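Local coordinates for DNA mimic protein DMP12 (PDB 3W1O) that mimics the shape and charge of DNA and binds the histone-like protein HU, partly keeping it from DNA, probably as a regulator, at residues N6-C11 with E35-I40; R51-L56 with S90-E95. All coordinates share one frame; numbering follows the deposited sequence.

Contact 1. Residues N6-C11 with E35-I40; sequences NLLIFC and ETVVEI
I40 meets L7 and I9 on the same face of an antiparallel strand pair, and its CD1 does much of the work. CG1 stands anti to the carbonyl carbon, beside the backbone N (chi1 -54°), and the extended chain brings CD1 to 3.6 Å from CD1 of I9, while L7 lies alongside and points the same way, its CD2 4.1 Å from I40 CD1. V38 joins I9 on this face, where L97 and V104 of helix 96-111 pack on V38. The I9/V38 backbone pair is fairly straight (163° and 165°): I9 N gives to V38 O, and V38 N returns a 2.7 Å bond to I9 O. I40 N to L7 O is sound at 2.9 Å, L7 N to I40 O weak.

At the other end of the pairing T36 and C11 clasp each other. C11 N donates to T36 O, and T36 OG1 donates to C11 O at 2.8 Å; OG1 is also hydrogen-bonded to S34 OG. The sulfur of C11 rests 3.8 Å from T36 CB. On the opposite face, V37 CG2 touches F10 CB at 3.7 Å. At the N6 end, ND2 reaches E39 OE2 at 3.0 Å, approaching from above the carboxylate plane. Strand 37-40 is an outer strand of the four-stranded antiparallel sheet; its partner 7-10 also bonds to strand 115-118, in an alpha+beta fold with helix 96-111 against V38 and helix 21-30 against L8 and F10.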
loop_
_atom_site.group_PDB
_atom_site.type_symbol
_atom_site.label_atom_id
_atom_site.label_comp_id
_atom_site.label_asym_id
_atom_site.label_seq_id
_atom_site.Cartn_x
_atom_site.Cartn_y
_atom_site.Cartn_z
ATOM N N ASN A 6 10.447 1.376 -8.061
ATOM C CA ASN A 6 10.109 0.980 -6.678
ATOM C C ASN A 6 8.675 0.464 -6.575
ATOM O O ASN A 6 7.828 0.844 -7.360
ATOM C CB ASN A 6 10.283 2.160 -5.729
ATOM C CG ASN A 6 11.729 2.497 -5.481
ATOM O OD1 ASN A 6 12.533 1.624 -5.188
ATOM N ND2 ASN A 6 12.054 3.773 -5.559
ATOM N N LEU A 7 8.436 -0.370 -5.584
ATOM C CA LEU A 7 7.102 -0.848 -5.197
ATOM C C LEU A 7 6.259 0.326 -4.756
ATOM O O LEU A 7 6.740 1.164 -4.004
ATOM C CB LEU A 7 7.236 -1.843 -4.033
ATOM C CG LEU A 7 6.002 -2.205 -3.198
ATOM C CD1 LEU A 7 4.944 -2.856 -4.124
ATOM C CD2 LEU A 7 6.505 -3.155 -2.129
ATOM N N LEU A 8 5.011 0.383 -5.232
ATOM C CA LEU A 8 4.110 1.436 -4.758
ATOM C C LEU A 8 2.930 0.821 -4.060
ATOM O O LEU A 8 2.397 -0.203 -4.488
ATOM C CB LEU A 8 3.625 2.328 -5.896
ATOM C CG LEU A 8 4.681 3.070 -6.745
ATOM C CD1 LEU A 8 3.944 3.955 -7.749
ATOM C CD2 LEU A 8 5.655 3.894 -5.888
ATOM N N ILE A 9 2.509 1.462 -2.980
ATOM C CA ILE A 9 1.185 1.153 -2.408
ATOM C C ILE A 9 0.487 2.491 -2.457
ATOM O O ILE A 9 1.013 3.465 -1.904
ATOM C CB ILE A 9 1.330 0.681 -0.975
ATOM C CG1 ILE A 9 2.087 -0.674 -0.968
ATOM C CG2 ILE A 9 -0.069 0.646 -0.270
ATOM C CD1 ILE A 9 2.333 -1.294 0.420
ATOM N N PHE A 10 -0.643 2.591 -3.144
ATOM C CA PHE A 10 -1.237 3.900 -3.278
ATOM C C PHE A 10 -2.741 3.874 -3.556
ATOM O O PHE A 10 -3.299 2.790 -3.893
ATOM C CB PHE A 10 -0.532 4.688 -4.411
ATOM C CG PHE A 10 -0.923 4.251 -5.816
ATOM C CD1 PHE A 10 -1.942 4.909 -6.517
ATOM C CD2 PHE A 10 -0.289 3.162 -6.409
ATOM C CE1 PHE A 10 -2.348 4.445 -7.826
ATOM C CE2 PHE A 10 -0.674 2.725 -7.693
ATOM C CZ PHE A 10 -1.702 3.395 -8.394
ATOM N N CYS A 11 -3.348 5.066 -3.456
ATOM C CA CYS A 11 -4.660 5.307 -4.069
ATOM C C CYS A 11 -4.571 6.642 -4.755
ATOM O O CYS A 11 -3.597 7.383 -4.576
ATOM C CB CYS A 11 -5.794 5.219 -3.019
ATOM S SG CYS A 11 -5.695 6.516 -1.770
ATOM N N GLU A 35 0.546 12.261 -0.461
ATOM C CA GLU A 35 0.286 11.559 0.776
ATOM C C GLU A 35 -0.425 10.220 0.495
ATOM O O GLU A 35 -0.472 9.338 1.354
ATOM C CB GLU A 35 -0.608 12.429 1.713
ATOM C CG GLU A 35 -2.076 12.525 1.281
ATOM C CD GLU A 35 -2.863 13.442 2.188
ATOM O OE1 GLU A 35 -3.193 12.989 3.301
ATOM O OE2 GLU A 35 -3.150 14.580 1.778
ATOM N N THR A 36 -0.942 10.063 -0.718
ATOM C CA THR A 36 -1.723 8.843 -1.059
ATOM C C THR A 36 -0.837 7.785 -1.692
ATOM O O THR A 36 -1.334 6.722 -2.058
ATOM C CB THR A 36 -2.887 9.118 -2.033
ATOM O OG1 THR A 36 -2.368 9.539 -3.317
ATOM C CG2 THR A 36 -3.853 10.215 -1.430
ATOM N N VAL A 37 0.466 8.081 -1.817
ATOM C CA VAL A 37 1.380 7.181 -2.502
ATOM C C VAL A 37 2.481 6.831 -1.536
ATOM O O VAL A 37 3.120 7.740 -0.938
ATOM C CB VAL A 37 1.987 7.760 -3.791
ATOM C CG1 VAL A 37 3.104 6.808 -4.319
ATOM C CG2 VAL A 37 0.942 7.999 -4.856
ATOM N N VAL A 38 2.715 5.538 -1.340
ATOM C CA VAL A 38 3.898 5.145 -0.590
ATOM C C VAL A 38 4.870 4.483 -1.586
ATOM O O VAL A 38 4.531 3.496 -2.206
ATOM C CB VAL A 38 3.571 4.158 0.531
ATOM C CG1 VAL A 38 4.836 3.835 1.330
ATOM C CG2 VAL A 38 2.500 4.747 1.475
ATOM N N GLU A 39 6.085 5.013 -1.693
ATOM C CA GLU A 39 7.124 4.411 -2.505
ATOM C C GLU A 39 8.002 3.603 -1.570
ATOM O O GLU A 39 8.426 4.116 -0.530
ATOM C CB GLU A 39 7.946 5.556 -3.124
ATOM C CG GLU A 39 9.112 5.108 -3.948
ATOM C CD GLU A 39 9.928 6.297 -4.418
ATOM O OE1 GLU A 39 10.128 7.264 -3.633
ATOM O OE2 GLU A 39 10.362 6.231 -5.573
ATOM N N ILE A 40 8.300 2.353 -1.924
ATOM C CA ILE A 40 8.985 1.461 -1.013
ATOM C C ILE A 40 10.213 0.917 -1.712
ATOM O O ILE A 40 10.083 0.267 -2.732
ATOM C CB ILE A 40 8.092 0.310 -0.564
ATOM C CG1 ILE A 40 6.801 0.885 0.001
ATOM C CG2 ILE A 40 8.797 -0.546 0.546
ATOM C CD1 ILE A 40 5.788 -0.181 0.537
#

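Contact 2. Residues R51-L56 with S90-E95; sequences RGLWRL and SDFSTE
E95 OE1 is gripped by two groups, R51 NH1 at 2.9 Å and the hydroxyl of Y48. R51 NH2 lies 2.8 Å from E95 OE2 in a nearly straight bond (169°), so the guanidinium holds the carboxylate end-on and three bonds fix it. Both oxygens are met by R51 on the syn side, and the two flat groups are turned 36° apart. A bend at chi3 (61°) turns the arginine head toward the loop, and F92 CD2 lies over one face of the guanidinium, displaced toward its rim, 3.7 Å from NH2.

F92 projects from the loop against residues 51-56. R51 O meets the ring edge at CE2, 3.3 Å away. Farther round the edge, L56 CD2 comes to 3.5 Å from CE1, and it touches S90 CB as well. L53 crosses the ring obliquely, its CB 3.8 Å from CZ, while V98 of helix 96-111 also packs on F92. G52, with positive phi, ends helix 42-51 in a Schellman motif and is N-cap of helix 53-61, while E95 holds the N-cap position of helix 96-111. The contact therefore joins a helix-to-helix junction to a loop of two type I turns that leads into another helix.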
loop_
_atom_site.group_PDB
_atom_site.type_symbol
_atom_site.label_atom_id
_atom_site.label_comp_id
_atom_site.label_asym_id
_atom_site.label_seq_id
_atom_site.Cartn_x
_atom_site.Cartn_y
_atom_site.Cartn_z
ATOM N N ARG A 51 11.163 -8.468 9.265
ATOM C CA ARG A 51 10.455 -8.137 10.497
ATOM C C ARG A 51 9.010 -8.560 10.519
ATOM O O ARG A 51 8.304 -8.392 11.524
ATOM C CB ARG A 51 10.628 -6.680 10.770
ATOM C CG ARG A 51 12.073 -6.493 11.213
ATOM C CD ARG A 51 12.366 -5.086 11.619
ATOM N NE ARG A 51 11.517 -4.744 12.748
ATOM C CZ ARG A 51 11.107 -3.509 12.971
ATOM N NH1 ARG A 51 11.522 -2.551 12.136
ATOM N NH2 ARG A 51 10.306 -3.251 14.002
ATOM N N GLY A 52 8.566 -9.089 9.392
ATOM C CA GLY A 52 7.244 -9.695 9.314
ATOM C C GLY A 52 6.108 -8.795 8.834
ATOM O O GLY A 52 4.946 -9.188 8.918
ATOM N N LEU A 53 6.436 -7.625 8.274
ATOM C CA LEU A 53 5.427 -6.716 7.766
ATOM C C LEU A 53 4.575 -7.332 6.618
ATOM O O LEU A 53 3.342 -7.222 6.606
ATOM C CB LEU A 53 6.047 -5.378 7.341
ATOM C CG LEU A 53 5.078 -4.370 6.647
ATOM C CD1 LEU A 53 3.854 -3.990 7.596
ATOM C CD2 LEU A 53 5.783 -3.093 6.239
ATOM N N TRP A 54 5.221 -7.967 5.639
ATOM C CA TRP A 54 4.480 -8.419 4.487
ATOM C C TRP A 54 3.679 -9.634 4.885
ATOM O O TRP A 54 2.532 -9.809 4.442
ATOM C CB TRP A 54 5.396 -8.702 3.285
ATOM C CG TRP A 54 6.353 -7.570 3.034
ATOM C CD1 TRP A 54 7.704 -7.661 2.961
ATOM C CD2 TRP A 54 6.035 -6.176 2.891
ATOM N NE1 TRP A 54 8.269 -6.424 2.768
ATOM C CE2 TRP A 54 7.267 -5.488 2.711
ATOM C CE3 TRP A 54 4.831 -5.446 2.870
ATOM C CZ2 TRP A 54 7.334 -4.122 2.519
ATOM C CZ3 TRP A 54 4.907 -4.062 2.673
ATOM C CH2 TRP A 54 6.142 -3.425 2.507
ATOM N N ARG A 55 4.245 -10.447 5.769
ATOM C CA ARG A 55 3.459 -11.562 6.332
ATOM C C ARG A 55 2.172 -11.080 7.033
ATOM O O ARG A 55 1.116 -11.705 6.947
ATOM C CB ARG A 55 4.354 -12.362 7.306
ATOM C CG ARG A 55 5.390 -13.189 6.544
ATOM C CD ARG A 55 6.258 -14.007 7.496
ATOM N NE ARG A 55 7.593 -13.428 7.639
ATOM C CZ ARG A 55 8.057 -12.961 8.786
ATOM N NH1 ARG A 55 7.288 -13.025 9.858
ATOM N NH2 ARG A 55 9.287 -12.434 8.876
ATOM N N LEU A 56 2.241 -9.953 7.719
ATOM C CA LEU A 56 1.070 -9.387 8.351
ATOM C C LEU A 56 0.038 -9.022 7.325
ATOM O O LEU A 56 -1.150 -9.290 7.541
ATOM C CB LEU A 56 1.452 -8.134 9.148
ATOM C CG LEU A 56 0.971 -7.777 10.543
ATOM C CD1 LEU A 56 0.839 -8.977 11.524
ATOM C CD2 LEU A 56 1.983 -6.788 11.075
ATOM N N SER A 90 0.155 -3.753 15.344
ATOM C CA SER A 90 1.419 -4.458 15.177
ATOM C C SER A 90 2.521 -3.896 16.049
ATOM O O SER A 90 2.368 -2.826 16.636
ATOM C CB SER A 90 1.892 -4.405 13.726
ATOM O OG SER A 90 2.296 -3.093 13.366
ATOM N N ASP A 91 3.652 -4.602 16.071
ATOM C CA ASP A 91 4.829 -4.205 16.853
ATOM C C ASP A 91 5.621 -3.061 16.213
ATOM O O ASP A 91 6.478 -2.486 16.852
ATOM C CB ASP A 91 5.747 -5.423 17.090
ATOM C CG ASP A 91 5.137 -6.407 18.093
ATOM O OD1 ASP A 91 4.316 -5.936 18.918
ATOM O OD2 ASP A 91 5.449 -7.627 18.046
ATOM N N PHE A 92 5.312 -2.714 14.969
ATOM C CA PHE A 92 5.997 -1.568 14.317
ATOM C C PHE A 92 4.962 -0.535 13.889
ATOM O O PHE A 92 5.148 0.181 12.912
ATOM C CB PHE A 92 6.902 -2.009 13.117
ATOM C CG PHE A 92 6.422 -3.216 12.405
ATOM C CD1 PHE A 92 5.097 -3.305 11.989
ATOM C CD2 PHE A 92 7.292 -4.272 12.141
ATOM C CE1 PHE A 92 4.617 -4.438 11.364
ATOM C CE2 PHE A 92 6.837 -5.410 11.513
ATOM C CZ PHE A 92 5.483 -5.506 11.138
ATOM N N SER A 93 3.851 -0.454 14.623
ATOM C CA SER A 93 2.750 0.380 14.189
ATOM C C SER A 93 3.110 1.868 14.227
ATOM O O SER A 93 2.358 2.693 13.719
ATOM C CB SER A 93 1.541 0.159 15.090
ATOM O OG SER A 93 1.845 0.666 16.409
ATOM N N THR A 94 4.228 2.222 14.863
ATOM C CA THR A 94 4.633 3.607 14.885
ATOM C C THR A 94 5.787 3.912 13.964
ATOM O O THR A 94 6.255 5.052 13.923
ATOM C CB THR A 94 4.985 4.102 16.326
ATOM O OG1 THR A 94 6.185 3.475 16.791
ATOM C CG2 THR A 94 3.835 3.827 17.262
ATOM N N GLU A 95 6.238 2.938 13.183
ATOM C CA GLU A 95 7.414 3.190 12.378
ATOM C C GLU A 95 6.968 3.883 11.099
ATOM O O GLU A 95 5.848 3.686 10.647
ATOM C CB GLU A 95 8.140 1.876 12.137
ATOM C CG GLU A 95 8.669 1.352 13.448
ATOM C CD GLU A 95 9.463 0.098 13.313
ATOM O OE1 GLU A 95 9.795 -0.276 12.170
ATOM O OE2 GLU A 95 9.743 -0.536 14.371
#

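How the contacts relate
Contact 1 is a buried strand pairing near the centre of the molecule, whereas contact 2 is partly buried and lies farther out, where a junction between helices meets a loop. Their centres are about 17 Å apart, yet the two touch: I40 CD1 packs 3.8 Å from W54 CH2, so the sheet edge leans on helix 53-61. Helix 96-111 serves both, through L97, on which V38 and L53 each pack. Repeated backbone bonds and aliphatic contacts hold contact 1, with side-chain hydrogen bonds at both ends; contact 2 has no backbone hydrogen bond across it and relies on an ion pair and a buried aromatic ring. Along the chain, contact 1 closes before contact 2 opens.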